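Local coordinates for putative methyl-accepting chemotaxis protein (Salmonella enterica subsp. enterica serovar Typhimurium str. LT2, PDB 6DB1), which probably senses chemoeffectors outside the inner membrane through this N-terminal ligand-binding domain and relays the signal to the chemotaxis machinery, at residues A[28-33]-A[57-62]; A[22-27]-A[88-93]; A[99-104]-A[119-124]; A[51-56]-A[104-109]; A[83-88]-A[132-137]. All blocks are in the same frame, centred on the assembly; numbering follows the deposited sequence.

Contact 1 (A[28-33]-A[57-62])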
# COMPACT_ATOMS: atom_id res chain seq x y z
N ASN A 28 3.68 1.79 3.01
CA ASN A 28 2.45 1.09 3.42
C ASN A 28 2.60 -0.41 3.14
O ASN A 28 2.24 -1.26 3.96
CB ASN A 28 1.26 1.69 2.68
CG ASN A 28 -0.05 1.57 3.43
OD1 ASN A 28 -0.22 0.68 4.26
ND2 ASN A 28 -0.96 2.47 3.15
N ASP A 29 3.09 -0.72 1.95
CA ASP A 29 3.33 -2.08 1.59
C ASP A 29 4.31 -2.74 2.58
O ASP A 29 4.06 -3.86 3.03
CB ASP A 29 3.92 -2.15 0.19
CG ASP A 29 4.15 -3.56 -0.25
OD1 ASP A 29 3.27 -4.43 -0.03
OD2 ASP A 29 5.21 -3.79 -0.84
N GLN A 30 5.38 -2.03 2.94
CA GLN A 30 6.42 -2.57 3.85
C GLN A 30 5.87 -2.74 5.28
O GLN A 30 6.32 -3.63 6.03
CB GLN A 30 7.66 -1.69 3.86
CG GLN A 30 8.37 -1.64 2.52
CD GLN A 30 8.93 -2.98 2.13
OE1 GLN A 30 9.37 -3.77 2.96
NE2 GLN A 30 8.94 -3.24 0.83
N TYR A 31 4.94 -1.87 5.66
CA TYR A 31 4.33 -2.03 6.94
C TYR A 31 3.42 -3.27 6.92
O TYR A 31 3.52 -4.12 7.82
CB TYR A 31 3.55 -0.77 7.31
CG TYR A 31 2.59 -1.00 8.45
CD1 TYR A 31 3.06 -1.23 9.74
CD2 TYR A 31 1.22 -1.04 8.23
CE1 TYR A 31 2.18 -1.48 10.78
CE2 TYR A 31 0.34 -1.29 9.27
CZ TYR A 31 0.82 -1.50 10.55
OH TYR A 31 -0.05 -1.73 11.58
N PHE A 32 2.55 -3.41 5.91
CA PHE A 32 1.68 -4.59 5.88
C PHE A 32 2.54 -5.85 5.85
O PHE A 32 2.22 -6.83 6.53
CB PHE A 32 0.66 -4.59 4.73
CG PHE A 32 -0.38 -3.50 4.81
CD1 PHE A 32 -0.89 -3.08 6.03
CD2 PHE A 32 -0.94 -2.98 3.65
CE1 PHE A 32 -1.86 -2.10 6.10
CE2 PHE A 32 -1.92 -2.00 3.72
CZ PHE A 32 -2.38 -1.55 4.94
N ARG A 33 3.62 -5.82 5.09
CA ARG A 33 4.47 -6.98 5.04
C ARG A 33 4.97 -7.29 6.45
O ARG A 33 4.82 -8.42 6.91
CB ARG A 33 5.65 -6.78 4.08
CG ARG A 33 5.29 -6.92 2.61
CD ARG A 33 6.50 -6.71 1.72
NE ARG A 33 6.20 -7.01 0.34
CZ ARG A 33 7.07 -6.92 -0.65
NH1 ARG A 33 8.30 -6.49 -0.40
NH2 ARG A 33 6.71 -7.25 -1.88
N ARG A 57 12.79 -7.95 10.26
CA ARG A 57 13.77 -6.88 10.45
C ARG A 57 13.97 -6.14 9.11
O ARG A 57 14.17 -4.93 9.11
CB ARG A 57 15.12 -7.41 10.93
CG ARG A 57 15.17 -7.89 12.37
CD ARG A 57 16.45 -8.66 12.68
NE ARG A 57 16.52 -9.13 14.06
CZ ARG A 57 17.43 -9.96 14.55
NH1 ARG A 57 17.37 -10.34 15.82
NH2 ARG A 57 18.38 -10.44 13.77
N GLN A 58 13.95 -6.89 8.00
CA GLN A 58 14.14 -6.30 6.68
C GLN A 58 13.00 -5.33 6.38
O GLN A 58 13.23 -4.25 5.85
CB GLN A 58 14.21 -7.39 5.61
CG GLN A 58 14.14 -6.85 4.19
CD GLN A 58 14.33 -7.93 3.15
OE1 GLN A 58 13.51 -8.10 2.25
NE2 GLN A 58 15.41 -8.69 3.28
N SER A 59 11.78 -5.74 6.70
CA SER A 59 10.61 -4.92 6.45
C SER A 59 10.64 -3.66 7.33
O SER A 59 10.43 -2.56 6.84
CB SER A 59 9.35 -5.73 6.62
OG SER A 59 9.30 -6.78 5.65
N LEU A 60 10.92 -3.83 8.63
CA LEU A 60 11.01 -2.72 9.55
C LEU A 60 12.05 -1.73 9.02
O LEU A 60 11.78 -0.53 8.92
CB LEU A 60 11.39 -3.24 10.94
CG LEU A 60 11.52 -2.19 12.05
CD1 LEU A 60 11.28 -2.82 13.41
CD2 LEU A 60 12.88 -1.51 12.03
N GLU A 61 13.20 -2.25 8.63
CA GLU A 61 14.26 -1.41 8.10
C GLU A 61 13.80 -0.73 6.80
O GLU A 61 14.14 0.44 6.58
CB GLU A 61 15.54 -2.22 7.90
CG GLU A 61 16.72 -1.62 8.64
CD GLU A 61 17.02 -0.19 8.23
OE1 GLU A 61 17.57 0.55 9.07
OE2 GLU A 61 16.73 0.17 7.07
N ASN A 62 13.02 -1.42 5.96
CA ASN A 62 12.53 -0.82 4.70
C ASN A 62 11.52 0.30 5.01
O ASN A 62 11.47 1.31 4.30
CB ASN A 62 11.94 -1.86 3.75
CG ASN A 62 12.97 -2.74 3.07
OD1 ASN A 62 14.16 -2.41 3.03
ND2 ASN A 62 12.52 -3.83 2.47

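Contact 2 (A[22-27]-A[88-93])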
# COMPACT_ATOMS: atom_id res chain seq x y z
N THR A 22 4.46 7.26 -4.54
CA THR A 22 5.11 5.96 -4.67
C THR A 22 5.84 5.59 -3.37
O THR A 22 5.76 4.46 -2.93
CB THR A 22 6.08 5.94 -5.86
OG1 THR A 22 5.29 6.03 -7.05
CG2 THR A 22 6.95 4.70 -5.90
N VAL A 23 6.56 6.55 -2.77
CA VAL A 23 7.27 6.29 -1.51
C VAL A 23 6.26 5.97 -0.40
O VAL A 23 6.51 5.09 0.44
CB VAL A 23 8.20 7.46 -1.15
CG1 VAL A 23 8.72 7.36 0.28
CG2 VAL A 23 9.34 7.55 -2.13
N LEU A 24 5.13 6.67 -0.38
CA LEU A 24 4.09 6.43 0.61
C LEU A 24 3.50 5.02 0.42
O LEU A 24 3.28 4.30 1.40
CB LEU A 24 3.02 7.52 0.49
CG LEU A 24 1.81 7.40 1.42
CD1 LEU A 24 2.22 7.39 2.89
CD2 LEU A 24 0.81 8.53 1.16
N SER A 25 3.23 4.61 -0.81
CA SER A 25 2.69 3.26 -1.07
C SER A 25 3.69 2.18 -0.67
O SER A 25 3.32 1.15 -0.13
CB SER A 25 2.30 3.09 -2.50
OG SER A 25 1.17 3.87 -2.80
N GLN A 26 4.95 2.43 -0.96
CA GLN A 26 6.00 1.50 -0.62
C GLN A 26 6.08 1.39 0.90
O GLN A 26 6.27 0.29 1.42
CB GLN A 26 7.33 1.95 -1.23
CG GLN A 26 7.41 1.72 -2.74
CD GLN A 26 8.59 2.42 -3.36
OE1 GLN A 26 9.14 3.39 -2.82
NE2 GLN A 26 8.98 1.95 -4.53
N GLY A 27 5.95 2.52 1.61
CA GLY A 27 5.98 2.50 3.06
C GLY A 27 4.85 1.65 3.62
O GLY A 27 5.02 0.89 4.57
N SER A 88 4.27 12.50 10.64
CA SER A 88 4.15 12.28 12.09
C SER A 88 3.45 10.95 12.39
O SER A 88 3.86 10.26 13.30
CB SER A 88 3.44 13.41 12.75
OG SER A 88 4.26 14.56 12.73
N ASN A 89 2.41 10.62 11.65
CA ASN A 89 1.69 9.35 11.89
C ASN A 89 2.55 8.17 11.43
O ASN A 89 2.53 7.10 12.06
CB ASN A 89 0.29 9.38 11.27
CG ASN A 89 -0.63 10.34 11.99
OD1 ASN A 89 -0.31 10.80 13.08
ND2 ASN A 89 -1.79 10.62 11.41
N TRP A 90 3.31 8.36 10.36
CA TRP A 90 4.20 7.31 9.87
C TRP A 90 5.26 7.04 10.94
O TRP A 90 5.49 5.90 11.33
CB TRP A 90 4.88 7.76 8.57
CG TRP A 90 5.59 6.71 7.78
CD1 TRP A 90 6.24 5.60 8.23
CD2 TRP A 90 5.88 6.78 6.37
NE1 TRP A 90 6.83 4.94 7.18
CE2 TRP A 90 6.62 5.65 6.03
CE3 TRP A 90 5.51 7.67 5.36
CZ2 TRP A 90 7.04 5.40 4.73
CZ3 TRP A 90 5.91 7.42 4.07
CH2 TRP A 90 6.69 6.31 3.77
N GLN A 91 5.89 8.13 11.41
CA GLN A 91 6.97 8.02 12.42
C GLN A 91 6.43 7.42 13.73
O GLN A 91 7.12 6.63 14.38
CB GLN A 91 7.64 9.38 12.65
CG GLN A 91 8.72 9.33 13.73
CD GLN A 91 9.65 10.52 13.69
OE1 GLN A 91 9.96 11.06 12.63
NE2 GLN A 91 10.16 10.90 14.85
N ALA A 92 5.20 7.76 14.11
CA ALA A 92 4.62 7.21 15.33
C ALA A 92 4.39 5.70 15.16
O ALA A 92 4.74 4.91 16.03
CB ALA A 92 3.34 7.94 15.67
N LEU A 93 3.78 5.32 14.04
CA LEU A 93 3.49 3.93 13.78
C LEU A 93 4.76 3.08 13.92
O LEU A 93 4.73 1.99 14.49
CB LEU A 93 2.90 3.82 12.37
CG LEU A 93 2.68 2.41 11.83
CD1 LEU A 93 1.86 1.57 12.80
CD2 LEU A 93 2.00 2.47 10.47

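Contact 3 (A[99-104]-A[119-124])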
# COMPACT_ATOMS: atom_id res chain seq x y z
N VAL A 99 8.43 -0.92 16.13
CA VAL A 99 9.68 -1.20 16.81
C VAL A 99 9.40 -1.96 18.12
O VAL A 99 10.03 -2.99 18.37
CB VAL A 99 10.50 0.08 17.04
CG1 VAL A 99 11.58 -0.12 18.09
CG2 VAL A 99 11.11 0.57 15.73
N PRO A 100 8.49 -1.48 18.95
CA PRO A 100 8.29 -2.27 20.15
C PRO A 100 7.95 -3.73 19.83
O PRO A 100 8.60 -4.63 20.37
CB PRO A 100 7.15 -1.56 20.89
CG PRO A 100 7.37 -0.12 20.53
CD PRO A 100 7.80 -0.18 19.07
N GLN A 101 6.99 -3.96 18.94
CA GLN A 101 6.61 -5.33 18.60
C GLN A 101 7.85 -6.18 18.32
O GLN A 101 7.96 -7.29 18.81
CB GLN A 101 5.70 -5.38 17.37
CG GLN A 101 4.29 -4.86 17.62
CD GLN A 101 3.38 -5.25 16.49
OE1 GLN A 101 3.72 -6.10 15.67
NE2 GLN A 101 2.19 -4.66 16.45
N MSE A 102 8.77 -5.65 17.52
CA MSE A 102 9.97 -6.40 17.18
C MSE A 102 10.85 -6.69 18.37
O MSE A 102 11.38 -7.79 18.49
CB MSE A 102 10.80 -5.61 16.19
CG MSE A 102 10.54 -6.13 14.80
SE MSE A 102 11.88 -7.48 14.36
CE MSE A 102 10.53 -8.89 14.22
N GLN A 103 11.03 -5.70 19.24
CA GLN A 103 11.88 -5.89 20.41
C GLN A 103 11.18 -6.84 21.39
O GLN A 103 11.82 -7.69 22.03
CB GLN A 103 12.24 -4.53 21.00
CG GLN A 103 13.16 -3.72 20.09
CD GLN A 103 13.51 -2.34 20.60
OE1 GLN A 103 12.72 -1.69 21.29
NE2 GLN A 103 14.68 -1.85 20.22
N LEU A 104 9.86 -6.75 21.43
CA LEU A 104 9.05 -7.55 22.32
C LEU A 104 8.93 -8.98 21.78
O LEU A 104 8.86 -9.94 22.54
CB LEU A 104 7.68 -6.85 22.41
CG LEU A 104 6.94 -6.92 23.75
CD1 LEU A 104 7.83 -6.44 24.89
CD2 LEU A 104 5.68 -6.07 23.68
N THR A 119 -3.64 -4.14 20.74
CA THR A 119 -4.24 -2.97 21.37
C THR A 119 -3.56 -1.67 20.91
O THR A 119 -4.21 -0.79 20.32
CB THR A 119 -4.19 -3.06 22.90
OG1 THR A 119 -2.84 -3.36 23.27
CG2 THR A 119 -5.11 -4.12 23.46
N VAL A 120 -2.26 -1.55 21.14
CA VAL A 120 -1.54 -0.30 20.86
C VAL A 120 -1.35 -0.05 19.35
O VAL A 120 -1.67 1.05 18.88
CB VAL A 120 -0.18 -0.27 21.57
CG1 VAL A 120 0.61 0.99 21.23
CG2 VAL A 120 -0.34 -0.40 23.08
N THR A 121 -0.85 -1.03 18.61
CA THR A 121 -0.53 -0.80 17.20
C THR A 121 -1.78 -0.32 16.42
O THR A 121 -1.79 0.83 16.00
CB THR A 121 0.21 -2.00 16.60
OG1 THR A 121 1.40 -2.18 17.37
CG2 THR A 121 0.59 -1.80 15.15
N PRO A 122 -2.82 -1.15 16.24
CA PRO A 122 -4.00 -0.71 15.48
C PRO A 122 -4.36 0.79 15.53
O PRO A 122 -4.56 1.38 14.47
CB PRO A 122 -5.08 -1.57 16.14
CG PRO A 122 -4.42 -2.93 16.16
CD PRO A 122 -2.95 -2.62 16.36
N ALA A 123 -4.42 1.39 16.70
CA ALA A 123 -4.76 2.81 16.79
C ALA A 123 -3.80 3.64 15.91
O ALA A 123 -4.23 4.53 15.19
CB ALA A 123 -4.69 3.26 18.22
N LEU A 124 -2.51 3.32 16.00
CA LEU A 124 -1.43 4.01 15.26
C LEU A 124 -1.54 3.71 13.77
O LEU A 124 -1.25 4.57 12.92
CB LEU A 124 -0.08 3.52 15.81
CG LEU A 124 0.17 3.83 17.28
CD1 LEU A 124 1.44 3.14 17.77
CD2 LEU A 124 0.25 5.33 17.51

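Contact 4 (A[51-56]-A[104-109])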
# COMPACT_ATOMS: atom_id res chain seq x y z
N PRO A 51 12.69 -19.36 15.45
CA PRO A 51 12.23 -18.34 14.51
C PRO A 51 13.35 -17.64 13.72
O PRO A 51 14.49 -17.56 14.19
CB PRO A 51 11.53 -17.31 15.41
CG PRO A 51 12.32 -17.37 16.69
CD PRO A 51 12.67 -18.83 16.83
N ASP A 52 13.01 -17.20 12.51
CA ASP A 52 13.92 -16.43 11.68
C ASP A 52 13.33 -15.04 11.67
O ASP A 52 12.24 -14.84 11.15
CB ASP A 52 14.01 -16.94 10.23
CG ASP A 52 14.78 -15.89 9.28
OD1 ASP A 52 15.65 -15.25 9.85
OD2 ASP A 52 14.47 -15.86 8.07
N PHE A 53 14.02 -14.09 12.29
CA PHE A 53 13.53 -12.71 12.35
C PHE A 53 14.13 -11.85 11.24
O PHE A 53 13.68 -10.72 11.05
CB PHE A 53 13.86 -12.07 13.70
CG PHE A 53 13.14 -12.70 14.86
CD1 PHE A 53 11.76 -12.59 14.95
CD2 PHE A 53 13.83 -13.37 15.85
CE1 PHE A 53 11.09 -13.17 16.02
CE2 PHE A 53 13.15 -13.94 16.92
CZ PHE A 53 11.78 -13.83 17.00
N ALA A 54 15.12 -12.38 10.51
CA ALA A 54 15.82 -11.63 9.44
C ALA A 54 14.84 -10.88 8.51
O ALA A 54 15.08 -9.69 8.21
CB ALA A 54 16.72 -12.56 8.66
N PRO A 55 13.76 -11.56 8.04
CA PRO A 55 12.78 -10.96 7.11
C PRO A 55 11.92 -9.84 7.72
O PRO A 55 11.64 -8.83 7.05
CB PRO A 55 11.85 -12.09 6.65
CG PRO A 55 12.12 -13.23 7.60
CD PRO A 55 13.52 -13.01 8.14
N ALA A 56 11.48 -10.02 8.95
CA ALA A 56 10.68 -8.97 9.59
C ALA A 56 11.57 -7.73 9.77
O ALA A 56 11.16 -6.61 9.45
CB ALA A 56 10.12 -9.45 10.90
N LEU A 104 9.86 -6.75 21.43
CA LEU A 104 9.05 -7.55 22.32
C LEU A 104 8.93 -8.98 21.78
O LEU A 104 8.86 -9.94 22.54
CB LEU A 104 7.68 -6.85 22.41
CG LEU A 104 6.94 -6.92 23.75
CD1 LEU A 104 7.83 -6.44 24.89
CD2 LEU A 104 5.68 -6.07 23.68
N ALA A 105 8.95 -9.14 20.46
CA ALA A 105 8.84 -10.47 19.85
C ALA A 105 10.11 -11.28 20.12
O ALA A 105 10.11 -12.52 20.08
CB ALA A 105 8.58 -10.34 18.37
N GLN A 106 11.19 -10.57 20.39
CA GLN A 106 12.46 -11.19 20.65
C GLN A 106 12.66 -11.37 22.17
O GLN A 106 13.73 -11.80 22.58
CB GLN A 106 13.56 -10.35 20.01
CG GLN A 106 13.46 -10.30 18.49
CD GLN A 106 14.38 -9.29 17.84
OE1 GLN A 106 15.06 -9.58 16.86
NE2 GLN A 106 14.41 -8.08 18.38
N GLN A 107 11.65 -11.12 23.01
CA GLN A 107 11.89 -11.26 24.46
C GLN A 107 10.58 -11.52 25.23
O GLN A 107 10.49 -12.51 25.97
CB GLN A 107 12.62 -10.01 24.98
CG GLN A 107 11.74 -8.77 25.11
CD GLN A 107 12.51 -7.47 25.20
OE1 GLN A 107 13.45 -7.23 24.45
NE2 GLN A 107 12.06 -6.59 26.08
N GLY A 108 9.58 -10.65 25.05
CA GLY A 108 8.30 -10.71 25.77
C GLY A 108 7.53 -12.00 25.57
O GLY A 108 8.06 -13.01 25.11
N SER A 109 6.25 -11.94 25.95
CA SER A 109 5.33 -13.08 25.88
C SER A 109 4.07 -12.70 25.09
O SER A 109 4.04 -11.69 24.38
CB SER A 109 4.95 -13.52 27.27
OG SER A 109 4.14 -12.54 27.91

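Contact 5 (A[83-88]-A[132-137])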
# COMPACT_ATOMS: atom_id res chain seq x y z
N SER A 83 1.23 17.07 4.51
CA SER A 83 2.54 16.45 4.45
C SER A 83 2.99 16.10 5.88
O SER A 83 3.47 15.00 6.14
CB SER A 83 3.51 17.34 3.74
OG SER A 83 4.78 16.73 3.70
N ARG A 84 2.78 17.04 6.80
CA ARG A 84 3.14 16.90 8.21
C ARG A 84 2.36 15.80 8.93
O ARG A 84 2.91 15.10 9.77
CB ARG A 84 2.94 18.23 8.94
CG ARG A 84 4.20 19.07 8.96
CD ARG A 84 5.11 18.57 10.07
NE ARG A 84 6.53 18.67 9.77
CZ ARG A 84 7.31 17.62 9.50
NH1 ARG A 84 6.80 16.40 9.54
NH2 ARG A 84 8.59 17.80 9.23
N GLU A 85 1.08 15.71 8.66
CA GLU A 85 0.27 14.69 9.28
C GLU A 85 0.82 13.30 8.92
O GLU A 85 0.98 12.44 9.78
CB GLU A 85 -1.18 14.86 8.81
CG GLU A 85 -2.20 14.24 9.73
CD GLU A 85 -3.59 14.15 9.13
OE1 GLU A 85 -4.14 15.21 8.77
OE2 GLU A 85 -4.11 13.03 9.02
N VAL A 86 1.14 13.11 7.64
CA VAL A 86 1.64 11.84 7.11
C VAL A 86 2.96 11.44 7.80
O VAL A 86 3.08 10.31 8.27
CB VAL A 86 1.83 11.94 5.58
CG1 VAL A 86 2.76 10.87 5.04
CG2 VAL A 86 0.50 11.92 4.86
N LEU A 87 3.92 12.34 7.83
CA LEU A 87 5.23 12.03 8.42
C LEU A 87 5.10 11.75 9.93
O LEU A 87 5.78 10.86 10.44
CB LEU A 87 6.18 13.20 8.16
CG LEU A 87 6.46 13.51 6.69
CD1 LEU A 87 7.31 14.77 6.55
CD2 LEU A 87 7.13 12.34 6.01
N SER A 88 4.27 12.50 10.64
CA SER A 88 4.15 12.28 12.09
C SER A 88 3.45 10.95 12.39
O SER A 88 3.86 10.26 13.30
CB SER A 88 3.44 13.41 12.75
OG SER A 88 4.26 14.56 12.73
N ALA A 132 -2.72 8.90 5.16
CA ALA A 132 -2.41 8.47 3.80
C ALA A 132 -3.60 8.79 2.88
O ALA A 132 -3.39 9.16 1.74
CB ALA A 132 -2.04 7.01 3.77
N GLU A 133 -4.83 8.64 3.40
CA GLU A 133 -6.04 8.96 2.62
C GLU A 133 -6.08 10.45 2.30
O GLU A 133 -6.40 10.86 1.19
CB GLU A 133 -7.31 8.60 3.39
CG GLU A 133 -7.51 7.11 3.62
CD GLU A 133 -8.61 6.45 2.81
OE1 GLU A 133 -9.26 7.15 2.02
OE2 GLU A 133 -8.80 5.22 2.97
N ARG A 134 -5.77 11.26 3.30
CA ARG A 134 -5.79 12.70 3.13
C ARG A 134 -4.76 13.07 2.04
O ARG A 134 -5.01 13.90 1.17
CB ARG A 134 -5.53 13.37 4.48
CG ARG A 134 -6.26 14.68 4.68
CD ARG A 134 -6.36 15.15 6.12
NE ARG A 134 -5.23 15.94 6.59
CZ ARG A 134 -5.14 17.27 6.48
NH1 ARG A 134 -6.10 17.97 5.88
NH2 ARG A 134 -4.09 17.90 6.97
N PHE A 135 -3.62 12.39 2.05
CA PHE A 135 -2.58 12.66 1.06
C PHE A 135 -3.03 12.24 -0.35
O PHE A 135 -2.95 13.02 -1.30
CB PHE A 135 -1.30 11.90 1.41
CG PHE A 135 -0.16 12.20 0.48
CD1 PHE A 135 -0.07 11.57 -0.75
CD2 PHE A 135 0.79 13.14 0.82
CE1 PHE A 135 0.95 11.88 -1.63
CE2 PHE A 135 1.81 13.45 -0.06
CZ PHE A 135 1.89 12.82 -1.28
N SER A 136 -3.51 11.01 -0.48
CA SER A 136 -3.90 10.50 -1.78
C SER A 136 -5.00 11.38 -2.37
O SER A 136 -4.96 11.67 -3.56
CB SER A 136 -4.33 9.06 -1.70
OG SER A 136 -5.50 8.91 -0.91
N HIS A 137 -5.94 11.84 -1.55
CA HIS A 137 -7.04 12.68 -2.03
C HIS A 137 -6.53 14.00 -2.60
O HIS A 137 -6.90 14.39 -3.70
CB HIS A 137 -8.09 12.88 -0.91
CG HIS A 137 -9.23 13.77 -1.27
ND1 HIS A 137 -10.40 13.29 -1.85
CD2 HIS A 137 -9.42 15.11 -1.10
CE1 HIS A 137 -11.25 14.29 -2.02
NE2 HIS A 137 -10.68 15.42 -1.57

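Contact 1 (A[28-33]-A[57-62])
Gln-30 and Ser-59 bring helix 13-46 and helix 54-73 together where the backbones almost meet: their CA atoms lie 5.5 Å apart, and the axes of the short segments approach to 8.5 Å, crossing at -153° as antiparallel neighbours. The tight spot is here. The backbone O of Gln-30 rests on CB of Ser-59 at 3.7 Å, and the aliphatic CB of Arg-33 lies 4.0 Å from Ser-59 OG. Serine suits such a buried seam: it is small, and its OG can turn back to its own helix in a weak hydrogen bond to Pro-55 O.

Toward the partly exposed side the contact passes to longer, polar side chains. Gln-30 bends at its second torsion (chi2 -64°), which sets its amide beside Asn-62, the two amide planes nearly perpendicular. Asn-62 ND2 donates to Gln-30 OE1 at 3.2 Å; the acceptor lies in the Asn-62 amide plane, but the donor stands above the plane of the Gln-30 side-chain carbonyl. Arg-33 runs extended along its own helix, and its guanidinium pairs with Asp-29 by charge alone. Phe-32, on another side of helix 13-46, packs on Phe-32 of the second subunit.

A seam held by one rather long amide bond beside a serine suggests that close backbone packing, more than strong polar pairing, fixes the spacing of these helices.

Contact 2 (A[22-27]-A[88-93])
Trp-90 spans the gap to Val-23, Leu-24 and Gly-27, and is the residue of helix 80-105 that makes every close approach between the two segments. The segment axes stay 12.6 Å apart, too far for short side chains to bridge, which is why a large flat indole suits the place. From CB the side chain leaves toward helix 13-46 with CG anti to the backbone N (chi1 -168°), and the six-membered ring becomes the leading part. Along one side of that ring, CE3 meets the CD1 methyl of Leu-24; Trp-90 CZ3 lies still closer to Leu-24 CD1, at 3.9 Å. Trp-90 CZ3 also comes within 4.0 Å of Leu-24 CA, touching the backbone itself. At the far end Trp-90 CH2 faces the carbonyl O of Val-23 at 3.6 Å, with that oxygen at the ring edge and near its plane, while Val-23 CG1 lies 4.2 Å from Trp-90 CH2. Val-23 O is already an acceptor for Gly-27 N in its own helix. Finally Trp-90 CZ2 reaches Gly-27 CA at 3.5 Å; glycine, having no side chain, lets the indole lie right against the helix backbone.

The other two helices close in around the ring. Phe-128 of helix 110-144 meets it edge-to-face, and Lys-66 and Leu-67 of helix 54-73 touch it as well. Two helices running the same way, 24° apart, and joined across a shared interior by a large aromatic side chain, form a diagonal pair of an antiparallel four-helix bundle, the fold of many chemoreceptor sensor domains.

Contact 3 (A[99-104]-A[119-124])
Gln-101 NE2 gives its hydrogen to Thr-121 OG1 over 2.8 Å, a short bond between helix 80-105 and helix 110-144, which follow each other in the up-and-down four-helix bundle. The N-H...O angle is 143°, and the hydroxyl oxygen sits about 20° out of the Gln-101 amide plane, so the bond is somewhat bent. With the nearest CA atoms, those of Gln-101 and Thr-121, still 8.6 Å apart, a long side chain is suited to bridging the distance. Glutamine does it by staying extended beyond CG, and threonine comes to meet it from the opposite direction.

Both residues are buried, and each suits that setting: the amide NE2 finds an acceptor in the hydroxyl, while the carbon atoms of both remain compatible with the apolar neighbours. Leu-38 of helix 13-46 and Ala-117 of helix 110-144 touch Gln-101, and Tyr-31 of helix 13-46 packs on Thr-121. Prolines stand beside both partners. Pro-100 and Pro-122 each have a backbone N without a hydrogen to give, and each helix is kinked at its proline, where the bond to the preceding turn is missing.

In Thr-121 the hydroxyl lies anti to the carbonyl carbon (chi1 -59°), which puts it on the glutamine side. Gripping OG1 also brings Gln-101 NE2 to 3.3 Å from Thr-121 CB, and the same nitrogen, Gln-101 NE2, lies 3.5 Å from Thr-121 CG2.

Contact 4 (A[51-56]-A[104-109])
Where the bundle ends in its loops, the turn leading into helix 54-73 packs on the turn leaving helix 80-105, and Phe-53 is the residue that joins them. Its ring lies between two aliphatic groups on opposite faces. Pro-51 CB, from its own segment, stands 3.8 Å above one face of the Phe-53 ring. Over the other comes Gln-106 CG, 4.0 Å from the ring centroid of Phe-53 and 13° off the ring normal, a CH-pi contact. The two side chains run antiparallel alongside one another, and the Gln-106 amide stands nearly perpendicular to the ring. Its OE1 is a hydrogen-bond acceptor for Arg-57 NH1, which ties the exposed glutamine back to helix 54-73 while its CG methylene lies on the aromatic face. Phe-53 CZ comes to 3.7 Å from Ala-105 O. Alanine suits this position because its short CB leaves room for the ring, Ala-105 CB loosely approaching Phe-53 CE1 at 4.5 Å.

Both turns are shaped by backbone and capping bonds. Asp-52 OD1 accepts from Ala-54 N at 3.0 Å, met from above the carboxylate plane, as the chain turns into its helix. In the other segment Leu-104 O receives Gln-107 N and, weakly, Gly-108 N, and Ser-109 is the N-cap of helix 110-144.

The neighbouring helices complete the setting: Met-42 of helix 13-46 touches both Phe-53 and Ala-105, Met-102 of helix 80-105 packs on Phe-53 and Ala-56, and Trp-113 of helix 110-144 reaches Ala-105.

Contact 5 (A[83-88]-A[132-137])
Glu-85 and Arg-134 form a salt bridge at the partly exposed border between helix 80-105 and helix 110-144. Glu-85 OE1 faces the guanidinium edge, near its plane, with carboxylate and guanidinium only 5° from parallel. The modelled separation of Glu-85 OE1 from Arg-134 NE, 2.5 Å, is unusually short and its exact value doubtful; as a hydrogen bond it is weak, with an N-H...O angle of 129°. Arg-134 reaches it by bending at its third torsion. The second carboxylate oxygen, OE2, is hydrogen-bonded to Ser-131 OG, earlier in helix 110-144, so both oxygens of Glu-85 have partners on the helix opposite.

Deeper in, the contact is apolar. Val-86 CG2 packs on Phe-135 CB at 3.9 Å, where the branched valine and the aromatic suit the buried interior beside Leu-24. Away from this seam, Glu-133 OE1 forms a salt bridge with Arg-37 of the second subunit.

The segments cross at -144°, their axes 9.1 Å apart. The nearly coplanar salt bridge, together with the Ser-131 bond to OE2, would be expected to restrict the rotation of the Glu-85 carboxylate, and the nearby arginine to stabilise its negative charge.

In the fold
Contact 2 lies nearest the centre of the chain, makes no hydrogen bond across it and is mainly apolar, linking diagonal helices through one aromatic ring; the others join neighbours. Contacts 3 and 5 both hold helix 80-105 to helix 110-144, yet one uses a buried neutral bond and the other a charged pair at the partly exposed border over an apolar floor. Contact 1 shares helix 13-46 with contact 2 but is more polar and only partly buried. Contact 4, at the loop end about 30 Å from contact 5, centre to centre, is a CH-pi contact between turns without a hydrogen bond across. Tyr-31 connects contacts 1, 2 and 3. Contacts 1, 2 and 5 also touch the second subunit.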